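PDB 5XOM: glycosaminoglycan xylosylkinase from Hydra vulgaris, which probably phosphorylates xylose in the glycosaminoglycan linkage region of proteoglycans. Local coordinates for residues 299-311 against 356-370. Numbering follows the deposited sequence.
Sequences KSFGNPFVDEKSI and LTSDHLLALDRRLLL
D307 reaches from the loop to two successive arginines of the helix. R366 grips D307 side-on: NE gives a straight bond to the syn lone pair of OD1 (2.9 Å, 172°), NH2 takes the syn lone pair of OD2, and the two flat groups lie nearly coplanar. R367 NE meets D307 OD2 from above the carboxylate plane, at 2.8 Å. The arginines also hold loop backbone: R366 NH2 bonds P304 O at 2.7 Å, while R367 NH2 makes weak bonds to the carbonyls of N303 and V306. One water joins H360 ND1 to R367 NH1. The bend in the R366 chain (chi3 67°) brings its guanidinium edge to the D307 carboxylate and to P304 O. A leucine here would probably leave D307 with R367 as its one arginine and P304 O without its arginine donor.

CH-pi contacts cover both faces of H360: P304 CB on one, F301 CB on the other. The F301 ring turns its edge to that imidazole in an offset edge-to-face pair, planes at 89°, and takes L356 CD2 over one face, 3.8 Å from its centroid.

The 299-311 loop, following strand 289-292, lies along the start of helix 358-382, with F301 also packing on helices 132-144 and 259-273.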
ATOM      1  N   LYS A 299       3.908 -27.164 -10.891  1.00 25.31           N
ATOM      2  CA  LYS A 299       3.614 -28.171 -11.907  1.00 30.03           C
ATOM      3  C   LYS A 299       2.578 -27.611 -12.876  1.00 27.91           C
ATOM      4  O   LYS A 299       1.459 -28.097 -13.038  1.00 29.34           O
ATOM      5  CB  LYS A 299       3.151 -29.471 -11.262  1.00 28.46           C
ATOM      6  CG  LYS A 299       3.377 -30.674 -12.168  1.00 42.69           C
ATOM      7  CD  LYS A 299       4.723 -31.331 -11.905  1.00 45.42           C
ATOM      8  CE  LYS A 299       4.708 -32.074 -10.591  1.00 46.06           C
ATOM      9  NZ  LYS A 299       3.709 -33.174 -10.653  1.00 57.40           N
ATOM     10  N   SER A 300       3.018 -26.561 -13.558  1.00 23.59           N
ATOM     11  CA  SER A 300       2.158 -25.802 -14.444  1.00 24.58           C
ATOM     12  C   SER A 300       3.010 -25.296 -15.599  1.00 21.21           C
ATOM     13  O   SER A 300       4.236 -25.470 -15.619  1.00 19.74           O
ATOM     14  CB  SER A 300       1.452 -24.674 -13.673  1.00 24.63           C
ATOM     15  OG  SER A 300       2.387 -23.819 -13.046  1.00 36.06           O
ATOM     16  N   PHE A 301       2.341 -24.676 -16.572  1.00 23.77           N
ATOM     17  CA  PHE A 301       2.987 -24.203 -17.801  1.00 20.07           C
ATOM     18  C   PHE A 301       3.895 -25.283 -18.394  1.00 24.58           C
ATOM     19  O   PHE A 301       5.040 -25.027 -18.777  1.00 23.48           O
ATOM     20  CB  PHE A 301       3.750 -22.898 -17.557  1.00 19.23           C
ATOM     21  CG  PHE A 301       2.859 -21.750 -17.131  1.00 27.65           C
ATOM     22  CD1 PHE A 301       2.055 -21.093 -18.060  1.00 19.50           C
ATOM     23  CD2 PHE A 301       2.837 -21.319 -15.811  1.00 19.01           C
ATOM     24  CE1 PHE A 301       1.232 -20.036 -17.674  1.00 25.56           C
ATOM     25  CE2 PHE A 301       2.017 -20.260 -15.414  1.00 19.05           C
ATOM     26  CZ  PHE A 301       1.211 -19.621 -16.348  1.00 24.51           C
ATOM     27  N   GLY A 302       3.373 -26.507 -18.464  1.00 23.69           N
ATOM     28  CA  GLY A 302       4.083 -27.607 -19.086  1.00 27.15           C
ATOM     29  C   GLY A 302       3.783 -27.745 -20.567  1.00 27.32           C
ATOM     30  O   GLY A 302       4.645 -28.197 -21.322  1.00 30.88           O
ATOM     31  N   ASN A 303       2.581 -27.339 -21.009  1.00 24.83           N
ATOM     32  CA  ASN A 303       2.229 -27.457 -22.421  1.00 21.43           C
ATOM     33  C   ASN A 303       1.295 -26.315 -22.805  1.00 21.61           C
ATOM     34  O   ASN A 303       0.154 -26.250 -22.341  1.00 24.84           O
ATOM     35  CB  ASN A 303       1.590 -28.815 -22.738  1.00 28.14           C
ATOM     36  CG  ASN A 303       1.233 -28.977 -24.225  1.00 26.85           C
ATOM     37  OD1 ASN A 303       1.100 -28.008 -24.985  1.00 30.90           O
ATOM     38  ND2 ASN A 303       1.195 -30.226 -24.661  1.00 24.80           N
ATOM     39  N   PRO A 304       1.743 -25.398 -23.661  1.00 24.18           N
ATOM     40  CA  PRO A 304       0.925 -24.228 -24.005  1.00 21.67           C
ATOM     41  C   PRO A 304      -0.174 -24.521 -25.012  1.00 26.12           C
ATOM     42  O   PRO A 304      -0.953 -23.615 -25.329  1.00 22.92           O
ATOM     43  CB  PRO A 304       1.961 -23.270 -24.608  1.00 28.47           C
ATOM     44  CG  PRO A 304       2.944 -24.202 -25.267  1.00 27.61           C
ATOM     45  CD  PRO A 304       3.034 -25.408 -24.380  1.00 25.82           C
ATOM     46  N   PHE A 305      -0.241 -25.740 -25.548  1.00 26.44           N
ATOM     47  CA  PHE A 305      -1.185 -26.064 -26.608  1.00 29.87           C
ATOM     48  C   PHE A 305      -2.379 -26.868 -26.117  1.00 28.73           C
ATOM     49  O   PHE A 305      -3.332 -27.063 -26.878  1.00 28.02           O
ATOM     50  CB  PHE A 305      -0.483 -26.822 -27.749  1.00 28.30           C
ATOM     51  CG  PHE A 305       0.784 -26.159 -28.218  1.00 25.35           C
ATOM     52  CD1 PHE A 305       0.760 -24.876 -28.728  1.00 23.35           C
ATOM     53  CD2 PHE A 305       1.995 -26.845 -28.194  1.00 25.13           C
ATOM     54  CE1 PHE A 305       1.935 -24.257 -29.160  1.00 29.47           C
ATOM     55  CE2 PHE A 305       3.165 -26.245 -28.640  1.00 26.93           C
ATOM     56  CZ  PHE A 305       3.134 -24.944 -29.123  1.00 24.28           C
ATOM     57  N   VAL A 306      -2.350 -27.344 -24.875  1.00 23.88           N
ATOM     58  CA  VAL A 306      -3.392 -28.208 -24.333  1.00 29.70           C
ATOM     59  C   VAL A 306      -4.039 -27.493 -23.155  1.00 35.07           C
ATOM     60  O   VAL A 306      -3.348 -26.940 -22.291  1.00 33.34           O
ATOM     61  CB  VAL A 306      -2.823 -29.569 -23.891  1.00 29.22           C
ATOM     62  CG1 VAL A 306      -3.901 -30.429 -23.235  1.00 29.78           C
ATOM     63  CG2 VAL A 306      -2.189 -30.302 -25.079  1.00 28.48           C
ATOM     64  N   ASP A 307      -5.366 -27.510 -23.130  1.00 32.86           N
ATOM     65  CA  ASP A 307      -6.153 -26.971 -22.024  1.00 36.68           C
ATOM     66  C   ASP A 307      -6.897 -28.132 -21.384  1.00 36.19           C
ATOM     67  O   ASP A 307      -7.794 -28.717 -22.009  1.00 41.74           O
ATOM     68  CB  ASP A 307      -7.105 -25.887 -22.517  1.00 28.01           C
ATOM     69  CG  ASP A 307      -6.435 -24.920 -23.503  1.00 30.89           C
ATOM     70  OD1 ASP A 307      -7.059 -24.545 -24.521  1.00 32.75           O
ATOM     71  OD2 ASP A 307      -5.266 -24.542 -23.263  1.00 30.53           O
ATOM     72  N   GLU A 308      -6.541 -28.466 -20.137  1.00 34.63           N
ATOM     73  CA  GLU A 308      -7.151 -29.624 -19.461  1.00 39.83           C
ATOM     74  C   GLU A 308      -8.374 -29.117 -18.706  1.00 38.11           C
ATOM     75  O   GLU A 308      -8.295 -28.674 -17.553  1.00 34.45           O
ATOM     76  CB  GLU A 308      -6.155 -30.323 -18.539  1.00 43.00           C
ATOM     77  CG  GLU A 308      -4.917 -30.887 -19.238  1.00 57.02           C
ATOM     78  CD  GLU A 308      -5.121 -32.310 -19.737  1.00 63.13           C
ATOM     79  OE1 GLU A 308      -4.166 -32.896 -20.262  1.00 77.39           O
ATOM     80  OE2 GLU A 308      -6.217 -32.858 -19.576  1.00 61.65           O
ATOM     81  N   LYS A 309      -9.531 -29.204 -19.363  1.00 34.19           N
ATOM     82  CA  LYS A 309     -10.774 -28.690 -18.791  1.00 38.76           C
ATOM     83  C   LYS A 309     -11.195 -29.446 -17.539  1.00 37.89           C
ATOM     84  O   LYS A 309     -11.970 -28.909 -16.749  1.00 40.68           O
ATOM     85  CB  LYS A 309     -11.878 -28.724 -19.841  1.00 44.04           C
ATOM     86  CG  LYS A 309     -11.713 -27.681 -20.938  1.00 44.49           C
ATOM     87  CD  LYS A 309     -12.846 -27.762 -21.944  1.00 55.12           C
ATOM     88  CE  LYS A 309     -12.684 -26.722 -23.039  1.00 59.09           C
ATOM     89  NZ  LYS A 309     -13.730 -26.826 -24.105  1.00 60.32           N
ATOM     90  N   SER A 310     -10.702 -30.673 -17.340  1.00 30.59           N
ATOM     91  CA  SER A 310     -11.021 -31.393 -16.111  1.00 34.78           C
ATOM     92  C   SER A 310     -10.577 -30.636 -14.863  1.00 38.76           C
ATOM     93  O   SER A 310     -11.130 -30.868 -13.783  1.00 37.26           O
ATOM     94  CB  SER A 310     -10.382 -32.783 -16.125  1.00 31.05           C
ATOM     95  OG  SER A 310      -8.965 -32.694 -16.192  1.00 35.90           O
ATOM     96  N   ILE A 311      -9.582 -29.751 -14.982  1.00 33.37           N
ATOM     97  CA  ILE A 311      -9.164 -28.952 -13.829  1.00 32.68           C
ATOM     98  C   ILE A 311     -10.308 -28.075 -13.337  1.00 35.85           C
ATOM     99  O   ILE A 311     -10.440 -27.824 -12.130  1.00 32.85           O
ATOM    100  CB  ILE A 311      -7.923 -28.113 -14.191  1.00 29.71           C
ATOM    101  CG1 ILE A 311      -6.788 -29.025 -14.678  1.00 25.69           C
ATOM    102  CG2 ILE A 311      -7.486 -27.271 -13.001  1.00 25.12           C
ATOM    103  CD1 ILE A 311      -5.534 -28.262 -15.172  1.00 25.11           C
ATOM    104  N   LEU A 356       7.919 -16.646 -19.260  1.00 21.95           N
ATOM    105  CA  LEU A 356       7.089 -17.517 -20.073  1.00 19.73           C
ATOM    106  C   LEU A 356       7.317 -17.223 -21.546  1.00 22.27           C
ATOM    107  O   LEU A 356       7.585 -16.080 -21.934  1.00 20.81           O
ATOM    108  CB  LEU A 356       5.587 -17.345 -19.769  1.00 21.23           C
ATOM    109  CG  LEU A 356       5.059 -17.659 -18.373  1.00 23.68           C
ATOM    110  CD1 LEU A 356       3.608 -17.179 -18.225  1.00 18.64           C
ATOM    111  CD2 LEU A 356       5.169 -19.145 -18.110  1.00 19.94           C
ATOM    112  N   THR A 357       7.208 -18.265 -22.367  1.00 19.64           N
ATOM    113  CA  THR A 357       7.188 -18.059 -23.807  1.00 28.86           C
ATOM    114  C   THR A 357       5.875 -17.407 -24.214  1.00 26.42           C
ATOM    115  O   THR A 357       4.870 -17.470 -23.499  1.00 24.80           O
ATOM    116  CB  THR A 357       7.323 -19.385 -24.557  1.00 27.68           C
ATOM    117  OG1 THR A 357       6.227 -20.238 -24.205  1.00 24.81           O
ATOM    118  CG2 THR A 357       8.635 -20.080 -24.207  1.00 23.15           C
ATOM    119  N   SER A 358       5.880 -16.787 -25.393  1.00 27.27           N
ATOM    120  CA  SER A 358       4.652 -16.155 -25.867  1.00 28.93           C
ATOM    121  C   SER A 358       3.539 -17.177 -26.081  1.00 31.90           C
ATOM    122  O   SER A 358       2.360 -16.804 -26.022  1.00 33.88           O
ATOM    123  CB  SER A 358       4.922 -15.385 -27.160  1.00 32.77           C
ATOM    124  OG  SER A 358       5.480 -16.230 -28.146  1.00 40.21           O
ATOM    125  N   ASP A 359       3.882 -18.450 -26.307  1.00 24.03           N
ATOM    126  CA  ASP A 359       2.847 -19.467 -26.461  1.00 24.96           C
ATOM    127  C   ASP A 359       2.114 -19.744 -25.151  1.00 25.17           C
ATOM    128  O   ASP A 359       0.904 -19.977 -25.152  1.00 25.17           O
ATOM    129  CB  ASP A 359       3.447 -20.775 -27.015  1.00 29.62           C
ATOM    130  CG  ASP A 359       3.934 -20.641 -28.461  1.00 38.08           C
ATOM    131  OD1 ASP A 359       3.314 -19.911 -29.249  1.00 30.06           O
ATOM    132  OD2 ASP A 359       4.910 -21.341 -28.827  1.00 37.94           O
ATOM    133  N   HIS A 360       2.830 -19.750 -24.023  1.00 27.21           N
ATOM    134  CA  HIS A 360       2.145 -19.877 -22.735  1.00 25.97           C
ATOM    135  C   HIS A 360       1.373 -18.619 -22.372  1.00 23.58           C
ATOM    136  O   HIS A 360       0.307 -18.704 -21.746  1.00 22.85           O
ATOM    137  CB  HIS A 360       3.124 -20.195 -21.595  1.00 19.70           C
ATOM    138  CG  HIS A 360       3.644 -21.610 -21.613  1.00 24.89           C
ATOM    139  ND1 HIS A 360       2.827 -22.696 -21.337  1.00 24.57           N
ATOM    140  CD2 HIS A 360       4.889 -22.106 -21.812  1.00 26.44           C
ATOM    141  CE1 HIS A 360       3.548 -23.797 -21.393  1.00 27.04           C
ATOM    142  NE2 HIS A 360       4.796 -23.465 -21.678  1.00 25.00           N
ATOM    143  N   LEU A 361       1.887 -17.440 -22.746  1.00 25.43           N
ATOM    144  CA  LEU A 361       1.141 -16.205 -22.509  1.00 27.26           C
ATOM    145  C   LEU A 361      -0.188 -16.234 -23.249  1.00 29.26           C
ATOM    146  O   LEU A 361      -1.237 -15.927 -22.674  1.00 25.43           O
ATOM    147  CB  LEU A 361       1.988 -14.999 -22.930  1.00 22.63           C
ATOM    148  CG  LEU A 361       3.153 -14.743 -21.975  1.00 22.91           C
ATOM    149  CD1 LEU A 361       4.184 -13.786 -22.552  1.00 21.81           C
ATOM    150  CD2 LEU A 361       2.605 -14.207 -20.646  1.00 25.38           C
ATOM    151  N   LEU A 362      -0.170 -16.659 -24.518  1.00 25.65           N
ATOM    152  CA  LEU A 362      -1.408 -16.733 -25.275  1.00 25.95           C
ATOM    153  C   LEU A 362      -2.301 -17.877 -24.812  1.00 27.53           C
ATOM    154  O   LEU A 362      -3.518 -17.808 -24.985  1.00 26.86           O
ATOM    155  CB  LEU A 362      -1.099 -16.844 -26.773  1.00 32.97           C
ATOM    156  CG  LEU A 362      -0.373 -15.576 -27.236  1.00 47.18           C
ATOM    157  CD1 LEU A 362       0.192 -15.741 -28.639  1.00 45.80           C
ATOM    158  CD2 LEU A 362      -1.304 -14.353 -27.131  1.00 48.83           C
ATOM    159  N   ALA A 363      -1.733 -18.925 -24.220  1.00 23.11           N
ATOM    160  CA  ALA A 363      -2.579 -19.966 -23.643  1.00 28.64           C
ATOM    161  C   ALA A 363      -3.431 -19.413 -22.505  1.00 26.94           C
ATOM    162  O   ALA A 363      -4.582 -19.826 -22.318  1.00 28.12           O
ATOM    163  CB  ALA A 363      -1.711 -21.133 -23.160  1.00 22.10           C
ATOM    164  N   LEU A 364      -2.868 -18.479 -21.729  1.00 23.50           N
ATOM    165  CA  LEU A 364      -3.618 -17.792 -20.674  1.00 27.81           C
ATOM    166  C   LEU A 364      -4.866 -17.113 -21.225  1.00 28.00           C
ATOM    167  O   LEU A 364      -5.968 -17.278 -20.689  1.00 35.56           O
ATOM    168  CB  LEU A 364      -2.718 -16.755 -20.010  1.00 22.47           C
ATOM    169  CG  LEU A 364      -1.715 -17.300 -19.011  1.00 33.49           C
ATOM    170  CD1 LEU A 364      -0.840 -16.171 -18.535  1.00 29.94           C
ATOM    171  CD2 LEU A 364      -2.430 -17.991 -17.850  1.00 31.48           C
ATOM    172  N   ASP A 365      -4.704 -16.318 -22.287  1.00 30.02           N
ATOM    173  CA  ASP A 365      -5.843 -15.606 -22.856  1.00 31.71           C
ATOM    174  C   ASP A 365      -6.859 -16.576 -23.430  1.00 31.41           C
ATOM    175  O   ASP A 365      -8.072 -16.364 -23.299  1.00 31.78           O
ATOM    176  CB  ASP A 365      -5.371 -14.629 -23.933  1.00 26.68           C
ATOM    177  CG  ASP A 365      -4.409 -13.598 -23.393  1.00 38.68           C
ATOM    178  OD1 ASP A 365      -3.541 -13.133 -24.164  1.00 43.11           O
ATOM    179  OD2 ASP A 365      -4.512 -13.243 -22.202  1.00 43.17           O
ATOM    180  N   ARG A 366      -6.386 -17.643 -24.079  1.00 34.76           N
ATOM    181  CA  ARG A 366      -7.300 -18.663 -24.585  1.00 25.37           C
ATOM    182  C   ARG A 366      -8.086 -19.307 -23.452  1.00 28.24           C
ATOM    183  O   ARG A 366      -9.302 -19.501 -23.558  1.00 26.91           O
ATOM    184  CB  ARG A 366      -6.522 -19.720 -25.372  1.00 27.72           C
ATOM    185  CG  ARG A 366      -7.404 -20.766 -26.038  1.00 28.06           C
ATOM    186  CD  ARG A 366      -6.578 -21.726 -26.898  1.00 32.28           C
ATOM    187  NE  ARG A 366      -5.699 -22.538 -26.069  1.00 27.38           N
ATOM    188  CZ  ARG A 366      -4.374 -22.432 -26.062  1.00 32.83           C
ATOM    189  NH1 ARG A 366      -3.774 -21.555 -26.857  1.00 24.37           N
ATOM    190  NH2 ARG A 366      -3.650 -23.200 -25.257  1.00 23.96           N
ATOM    191  N   ARG A 367      -7.411 -19.634 -22.352  1.00 27.34           N
ATOM    192  CA  ARG A 367      -8.090 -20.331 -21.269  1.00 29.97           C
ATOM    193  C   ARG A 367      -9.029 -19.413 -20.497  1.00 28.33           C
ATOM    194  O   ARG A 367     -10.016 -19.886 -19.921  1.00 32.62           O
ATOM    195  CB  ARG A 367      -7.056 -20.952 -20.337  1.00 32.74           C
ATOM    196  CG  ARG A 367      -6.337 -22.139 -20.949  1.00 32.05           C
ATOM    197  CD  ARG A 367      -5.048 -22.446 -20.219  1.00 27.11           C
ATOM    198  NE  ARG A 367      -4.221 -23.349 -21.008  1.00 30.56           N
ATOM    199  CZ  ARG A 367      -2.933 -23.581 -20.775  1.00 32.65           C
ATOM    200  NH1 ARG A 367      -2.320 -22.974 -19.767  1.00 27.43           N
ATOM    201  NH2 ARG A 367      -2.255 -24.419 -21.552  1.00 25.23           N
ATOM    202  N   LEU A 368      -8.757 -18.107 -20.490  1.00 29.46           N
ATOM    203  CA  LEU A 368      -9.676 -17.175 -19.850  1.00 31.15           C
ATOM    204  C   LEU A 368     -11.025 -17.174 -20.557  1.00 34.25           C
ATOM    205  O   LEU A 368     -12.076 -17.182 -19.903  1.00 37.42           O
ATOM    206  CB  LEU A 368      -9.065 -15.774 -19.821  1.00 30.04           C
ATOM    207  CG  LEU A 368      -9.926 -14.624 -19.288  1.00 33.42           C
ATOM    208  CD1 LEU A 368     -10.450 -14.938 -17.897  1.00 31.59           C
ATOM    209  CD2 LEU A 368      -9.131 -13.330 -19.275  1.00 36.89           C
ATOM    210  N   LEU A 369     -11.020 -17.216 -21.895  1.00 34.42           N
ATOM    211  CA  LEU A 369     -12.278 -17.321 -22.627  1.00 37.15           C
ATOM    212  C   LEU A 369     -12.980 -18.643 -22.340  1.00 36.31           C
ATOM    213  O   LEU A 369     -14.214 -18.696 -22.274  1.00 35.03           O
ATOM    214  CB  LEU A 369     -12.053 -17.160 -24.129  1.00 41.90           C
ATOM    215  CG  LEU A 369     -11.590 -15.782 -24.592  1.00 49.85           C
ATOM    216  CD1 LEU A 369     -11.459 -15.760 -26.106  1.00 49.94           C
ATOM    217  CD2 LEU A 369     -12.551 -14.701 -24.108  1.00 59.44           C
ATOM    218  N   LEU A 370     -12.216 -19.731 -22.212  1.00 32.06           N
ATOM    219  CA  LEU A 370     -12.830 -21.009 -21.876  1.00 28.80           C
ATOM    220  C   LEU A 370     -13.459 -20.976 -20.485  1.00 33.15           C
ATOM    221  O   LEU A 370     -14.468 -21.651 -20.248  1.00 38.33           O
ATOM    222  CB  LEU A 370     -11.797 -22.133 -21.977  1.00 30.82           C
ATOM    223  CG  LEU A 370     -11.147 -22.363 -23.347  1.00 36.52           C
ATOM    224  CD1 LEU A 370     -10.012 -23.377 -23.242  1.00 28.62           C
ATOM    225  CD2 LEU A 370     -12.196 -22.807 -24.381  1.00 32.53           C
TER
HETATM  226  O   HOH W   1       0.410 -23.719 -20.093  1.00 24.28           O
HETATM  227  O   HOH W   2      -0.716 -21.334 -26.774  1.00 22.43           O